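Local coordinates for phage-like element PBSX protein XkdH (PDB 3F3B) that is of unknown function but, as a protein of the defective prophage PBSX related to phage barrel proteins, probably serves in building the phage-like particle, at residues Lys87-Leu99 against His106-Leu118. Residues are numbered along the deposited sequence; the frame is centred on the assembly and turned at random.
Sequences KIIWENHKYILKL and HHWEVVAVRDESL. With PO4 (phosphate ion), chain C; PO4 (phosphate ion), chain B.
A first torsion of -155°, roughly trans from N to CG, sets the D115 carboxylate obliquely against K94 and I96, OD2 by K94 CB and OD1 by I96 CG1, while K98, bent at chi2 and chi3, folds its chain back across V113. The D115 OD2 lies 3.3 Å from K94 CB, but the lysine then runs on extended, and its NZ stops 5.2 Å from D115 OD2, so any attraction between these charges acts at a distance. The K98 and V113 side chains cross at about a right angle, CG of the lysine meeting the CG2 methyl. These side chains lie on and beside an antiparallel strand pair whose backbones are hydrogen-bonded: I96 and V113 exchange two hydrogen bonds, and K98 N donates one to V111 O at 3.0 Å. Beyond the paired residues, D115 N extends the series, approaching K94 O from above the carbonyl plane, 45° out of it. On the face carrying Y95, L97 and A112, the A112 methyl meets L97 CD2 at 3.9 Å and Y95 CB at 4.1 Å. A phosphate, probably from the crystallisation liquor, accepts a hydrogen bond from K94 N. Through a type I' turn, strand 93-97 hairpins back onto strand 87-90, which pairs with strand 9-19; strand 107-114 is flanked by strand 66-77, where V74 touches A112 and F72 meets the Y95 ring.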
loop_
_atom_site.group_PDB
_atom_site.type_symbol
_atom_site.label_atom_id
_atom_site.label_comp_id
_atom_site.label_asym_id
_atom_site.label_seq_id
_atom_site.Cartn_x
_atom_site.Cartn_y
_atom_site.Cartn_z
ATOM N N LYS A 87 -1.259 -2.462 -1.662
ATOM C CA LYS A 87 -0.602 -2.778 -0.401
ATOM C C LYS A 87 0.882 -2.858 -0.729
ATOM O O LYS A 87 1.280 -3.595 -1.634
ATOM C CB LYS A 87 -1.060 -4.125 0.162
ATOM C CG LYS A 87 -0.238 -4.576 1.380
ATOM C CD LYS A 87 -0.806 -5.823 2.053
ATOM C CE LYS A 87 -0.726 -7.047 1.152
ATOM N NZ LYS A 87 -1.275 -8.248 1.826
ATOM N N ILE A 88 1.701 -2.084 -0.033
ATOM C CA ILE A 88 3.128 -2.150 -0.289
ATOM C C ILE A 88 3.811 -2.662 0.968
ATOM O O ILE A 88 3.418 -2.325 2.088
ATOM C CB ILE A 88 3.734 -0.776 -0.683
ATOM C CG1 ILE A 88 3.782 0.151 0.534
ATOM C CG2 ILE A 88 2.925 -0.155 -1.820
ATOM C CD1 ILE A 88 4.582 1.423 0.305
ATOM N N ILE A 89 4.821 -3.502 0.769
ATOM C CA ILE A 89 5.577 -4.076 1.867
ATOM C C ILE A 89 6.983 -3.486 1.835
ATOM O O ILE A 89 7.727 -3.688 0.872
ATOM C CB ILE A 89 5.703 -5.602 1.723
ATOM C CG1 ILE A 89 4.321 -6.244 1.525
ATOM C CG2 ILE A 89 6.425 -6.169 2.937
ATOM C CD1 ILE A 89 3.451 -6.283 2.752
ATOM N N TRP A 90 7.334 -2.742 2.880
ATOM C CA TRP A 90 8.653 -2.141 2.989
ATOM C C TRP A 90 9.215 -2.538 4.343
ATOM O O TRP A 90 8.626 -2.229 5.381
ATOM C CB TRP A 90 8.568 -0.621 2.889
ATOM C CG TRP A 90 9.845 0.065 3.277
ATOM C CD1 TRP A 90 11.046 0.003 2.625
ATOM C CD2 TRP A 90 10.058 0.887 4.432
ATOM N NE1 TRP A 90 11.994 0.736 3.302
ATOM C CE2 TRP A 90 11.415 1.287 4.417
ATOM C CE3 TRP A 90 9.233 1.323 5.480
ATOM C CZ2 TRP A 90 11.969 2.104 5.411
ATOM C CZ3 TRP A 90 9.783 2.136 6.470
ATOM C CH2 TRP A 90 11.141 2.517 6.426
ATOM N N GLU A 91 10.344 -3.241 4.323
ATOM C CA GLU A 91 10.998 -3.704 5.542
ATOM C C GLU A 91 10.056 -4.461 6.469
ATOM O O GLU A 91 9.992 -4.201 7.669
ATOM C CB GLU A 91 11.635 -2.524 6.277
ATOM C CG GLU A 91 12.915 -2.035 5.615
ATOM C CD GLU A 91 13.517 -0.839 6.317
ATOM O OE1 GLU A 91 14.652 -0.450 5.956
ATOM O OE2 GLU A 91 12.851 -0.281 7.224
ATOM N N ASN A 92 9.321 -5.402 5.891
ATOM C CA ASN A 92 8.387 -6.235 6.637
ATOM C C ASN A 92 7.137 -5.565 7.180
ATOM O O ASN A 92 6.416 -6.163 7.976
ATOM C CB ASN A 92 9.108 -6.936 7.789
ATOM C CG ASN A 92 10.213 -7.840 7.310
ATOM O OD1 ASN A 92 10.003 -8.680 6.432
ATOM N ND2 ASN A 92 11.402 -7.680 7.886
ATOM N N HIS A 93 6.868 -4.332 6.785
ATOM C CA HIS A 93 5.651 -3.698 7.268
ATOM C C HIS A 93 4.703 -3.413 6.118
ATOM O O HIS A 93 5.133 -3.161 4.989
ATOM C CB HIS A 93 5.956 -2.410 8.032
ATOM C CG HIS A 93 6.569 -2.644 9.378
ATOM N ND1 HIS A 93 7.931 -2.741 9.570
ATOM C CD2 HIS A 93 6.003 -2.816 10.596
ATOM C CE1 HIS A 93 8.177 -2.961 10.850
ATOM N NE2 HIS A 93 7.026 -3.010 11.493
ATOM N N LYS A 94 3.411 -3.470 6.421
ATOM C CA LYS A 94 2.360 -3.232 5.444
ATOM C C LYS A 94 1.915 -1.767 5.390
ATOM O O LYS A 94 1.786 -1.100 6.417
ATOM C CB LYS A 94 1.159 -4.122 5.770
ATOM C CG LYS A 94 1.480 -5.614 5.701
ATOM C CD LYS A 94 0.289 -6.480 6.079
ATOM C CE LYS A 94 0.604 -7.956 5.859
ATOM N NZ LYS A 94 -0.544 -8.855 6.187
ATOM N N TYR A 95 1.686 -1.276 4.179
ATOM C CA TYR A 95 1.235 0.095 3.971
ATOM C C TYR A 95 0.187 0.066 2.869
ATOM O O TYR A 95 0.252 -0.766 1.957
ATOM C CB TYR A 95 2.401 0.991 3.541
ATOM C CG TYR A 95 3.463 1.131 4.594
ATOM C CD1 TYR A 95 3.319 2.045 5.636
ATOM C CD2 TYR A 95 4.582 0.303 4.595
ATOM C CE1 TYR A 95 4.258 2.126 6.658
ATOM C CE2 TYR A 95 5.531 0.374 5.616
ATOM C CZ TYR A 95 5.361 1.286 6.645
ATOM O OH TYR A 95 6.277 1.344 7.673
ATOM N N ILE A 96 -0.792 0.956 2.966
ATOM C CA ILE A 96 -1.826 1.036 1.951
ATOM C C ILE A 96 -1.761 2.415 1.324
ATOM O O ILE A 96 -1.603 3.403 2.034
ATOM C CB ILE A 96 -3.235 0.846 2.546
ATOM C CG1 ILE A 96 -3.293 -0.462 3.336
ATOM C CG2 ILE A 96 -4.275 0.820 1.421
ATOM C CD1 ILE A 96 -2.852 -1.676 2.527
ATOM N N LEU A 97 -1.857 2.481 -0.000
ATOM C CA LEU A 97 -1.844 3.770 -0.687
ATOM C C LEU A 97 -3.245 4.359 -0.506
ATOM O O LEU A 97 -4.225 3.800 -0.981
ATOM C CB LEU A 97 -1.501 3.575 -2.165
ATOM C CG LEU A 97 -0.228 2.741 -2.366
ATOM C CD1 LEU A 97 0.196 2.799 -3.821
ATOM C CD2 LEU A 97 0.898 3.257 -1.471
ATOM N N LYS A 98 -3.338 5.489 0.189
ATOM C CA LYS A 98 -4.639 6.084 0.473
ATOM C C LYS A 98 -5.098 7.197 -0.442
ATOM O O LYS A 98 -5.840 6.962 -1.396
ATOM C CB LYS A 98 -4.677 6.586 1.920
ATOM C CG LYS A 98 -4.153 5.571 2.935
ATOM C CD LYS A 98 -4.837 4.213 2.813
ATOM C CE LYS A 98 -6.290 4.254 3.268
ATOM N NZ LYS A 98 -6.931 2.910 3.193
ATOM N N LEU A 99 -4.687 8.419 -0.131
ATOM C CA LEU A 99 -5.087 9.563 -0.938
ATOM C C LEU A 99 -4.751 9.305 -2.402
ATOM O O LEU A 99 -3.988 8.385 -2.717
ATOM C CB LEU A 99 -4.388 10.833 -0.440
ATOM C CG LEU A 99 -4.787 11.313 0.961
ATOM C CD1 LEU A 99 -6.314 11.334 1.065
ATOM C CD2 LEU A 99 -4.202 10.399 2.026
ATOM N N HIS A 106 8.166 13.762 -12.983
ATOM C CA HIS A 106 8.236 12.494 -13.707
ATOM C C HIS A 106 8.100 11.271 -12.796
ATOM O O HIS A 106 8.561 10.179 -13.131
ATOM C CB HIS A 106 9.560 12.428 -14.480
ATOM C CG HIS A 106 9.592 11.382 -15.552
ATOM N ND1 HIS A 106 8.731 11.393 -16.630
ATOM C CD2 HIS A 106 10.411 10.319 -15.736
ATOM C CE1 HIS A 106 9.023 10.386 -17.434
ATOM N NE2 HIS A 106 10.039 9.719 -16.915
ATOM N N HIS A 107 7.454 11.450 -11.651
ATOM C CA HIS A 107 7.274 10.354 -10.707
ATOM C C HIS A 107 5.822 10.228 -10.274
ATOM O O HIS A 107 5.056 11.195 -10.366
ATOM C CB HIS A 107 8.108 10.600 -9.449
ATOM C CG HIS A 107 9.576 10.721 -9.700
ATOM N ND1 HIS A 107 10.400 11.496 -8.915
ATOM C CD2 HIS A 107 10.372 10.149 -10.634
ATOM C CE1 HIS A 107 11.642 11.399 -9.356
ATOM N NE2 HIS A 107 11.652 10.587 -10.397
ATOM N N TRP A 108 5.434 9.039 -9.816
ATOM C CA TRP A 108 4.088 8.874 -9.290
ATOM C C TRP A 108 4.258 9.255 -7.831
ATOM O O TRP A 108 5.176 8.777 -7.164
ATOM C CB TRP A 108 3.596 7.419 -9.353
ATOM C CG TRP A 108 3.232 6.933 -10.724
ATOM C CD1 TRP A 108 3.905 6.013 -11.469
ATOM C CD2 TRP A 108 2.127 7.369 -11.525
ATOM N NE1 TRP A 108 3.292 5.847 -12.689
ATOM C CE2 TRP A 108 2.197 6.666 -12.752
ATOM C CE3 TRP A 108 1.084 8.286 -11.329
ATOM C CZ2 TRP A 108 1.261 6.850 -13.782
ATOM C CZ3 TRP A 108 0.144 8.470 -12.364
ATOM C CH2 TRP A 108 0.247 7.754 -13.572
ATOM N N GLU A 109 3.406 10.136 -7.335
ATOM C CA GLU A 109 3.476 10.517 -5.932
ATOM C C GLU A 109 2.182 10.062 -5.292
ATOM O O GLU A 109 1.106 10.286 -5.837
ATOM C CB GLU A 109 3.625 12.030 -5.776
ATOM C CG GLU A 109 5.035 12.541 -5.964
ATOM C CD GLU A 109 5.139 14.032 -5.712
ATOM O OE1 GLU A 109 4.242 14.584 -5.035
ATOM O OE2 GLU A 109 6.121 14.643 -6.177
ATOM N N VAL A 110 2.278 9.427 -4.135
ATOM C CA VAL A 110 1.086 8.941 -3.469
ATOM C C VAL A 110 1.394 8.696 -2.007
ATOM O O VAL A 110 2.496 8.280 -1.670
ATOM C CB VAL A 110 0.609 7.625 -4.118
ATOM C CG1 VAL A 110 1.685 6.543 -3.958
ATOM C CG2 VAL A 110 -0.720 7.187 -3.509
ATOM N N VAL A 111 0.416 8.955 -1.144
ATOM C CA VAL A 111 0.576 8.763 0.288
ATOM C C VAL A 111 0.344 7.310 0.690
ATOM O O VAL A 111 -0.623 6.671 0.254
ATOM C CB VAL A 111 -0.412 9.662 1.085
ATOM C CG1 VAL A 111 -0.374 9.307 2.563
ATOM C CG2 VAL A 111 -0.047 11.148 0.891
ATOM N N ALA A 112 1.249 6.785 1.512
ATOM C CA ALA A 112 1.133 5.421 2.013
ATOM C C ALA A 112 0.817 5.542 3.511
ATOM O O ALA A 112 1.358 6.416 4.187
ATOM C CB ALA A 112 2.441 4.676 1.801
ATOM N N VAL A 113 -0.064 4.689 4.029
ATOM C CA VAL A 113 -0.412 4.757 5.441
ATOM C C VAL A 113 -0.311 3.388 6.113
ATOM O O VAL A 113 -0.741 2.377 5.558
ATOM C CB VAL A 113 -1.856 5.339 5.648
ATOM C CG1 VAL A 113 -2.185 5.429 7.137
ATOM C CG2 VAL A 113 -1.957 6.728 5.040
ATOM N N ARG A 114 0.271 3.380 7.312
ATOM C CA ARG A 114 0.449 2.173 8.120
ATOM C C ARG A 114 -0.823 1.333 8.090
ATOM O O ARG A 114 -1.881 1.768 8.533
ATOM C CB ARG A 114 0.802 2.580 9.555
ATOM C CG ARG A 114 0.782 1.476 10.599
ATOM C CD ARG A 114 1.089 2.067 11.989
ATOM N NE ARG A 114 0.452 1.333 13.082
ATOM C CZ ARG A 114 0.849 0.142 13.522
ATOM N NH1 ARG A 114 1.894 -0.461 12.964
ATOM N NH2 ARG A 114 0.196 -0.452 14.516
ATOM N N ASP A 115 -0.703 0.121 7.565
ATOM C CA ASP A 115 -1.837 -0.784 7.438
ATOM C C ASP A 115 -2.683 -0.922 8.698
ATOM O O ASP A 115 -3.878 -0.622 8.680
ATOM C CB ASP A 115 -1.358 -2.170 7.003
ATOM C CG ASP A 115 -2.437 -2.960 6.282
ATOM O OD1 ASP A 115 -3.626 -2.602 6.410
ATOM O OD2 ASP A 115 -2.096 -3.944 5.589
ATOM N N GLU A 116 -2.072 -1.366 9.792
ATOM C CA GLU A 116 -2.813 -1.568 11.036
ATOM C C GLU A 116 -3.340 -0.340 11.768
ATOM O O GLU A 116 -3.796 -0.453 12.906
ATOM C CB GLU A 116 -1.995 -2.423 12.009
ATOM C CG GLU A 116 -1.992 -3.903 11.643
ATOM C CD GLU A 116 -1.389 -4.777 12.720
ATOM O OE1 GLU A 116 -0.194 -4.593 13.041
ATOM O OE2 GLU A 116 -2.112 -5.650 13.244
ATOM N N SER A 117 -3.286 0.825 11.131
ATOM C CA SER A 117 -3.802 2.039 11.756
ATOM C C SER A 117 -5.094 2.413 11.042
ATOM O O SER A 117 -5.727 3.419 11.362
ATOM C CB SER A 117 -2.795 3.195 11.654
ATOM O OG SER A 117 -2.801 3.777 10.363
ATOM N N LEU A 118 -5.470 1.589 10.065
ATOM C CA LEU A 118 -6.694 1.798 9.295
ATOM C C LEU A 118 -7.899 1.258 10.059
ATOM O O LEU A 118 -7.701 0.733 11.176
ATOM C CB LEU A 118 -6.602 1.094 7.936
ATOM C CG LEU A 118 -5.949 1.824 6.759
ATOM C CD1 LEU A 118 -4.535 2.242 7.103
ATOM C CD2 LEU A 118 -5.953 0.908 5.551
HETATM P P PO4 C . 1.727 -3.585 9.969
HETATM O O1 PO4 C . 0.394 -4.146 9.626
HETATM O O2 PO4 C . 2.787 -4.384 9.303
HETATM O O3 PO4 C . 1.805 -2.174 9.506
HETATM O O4 PO4 C . 1.921 -3.635 11.443
HETATM P P PO4 B . 15.243 -0.667 2.222
HETATM O O1 PO4 B . 15.036 -1.733 3.241
HETATM O O2 PO4 B . 16.692 -0.539 1.922
HETATM O O3 PO4 B . 14.510 -1.022 0.983
HETATM O O4 PO4 B . 14.734 0.624 2.747
#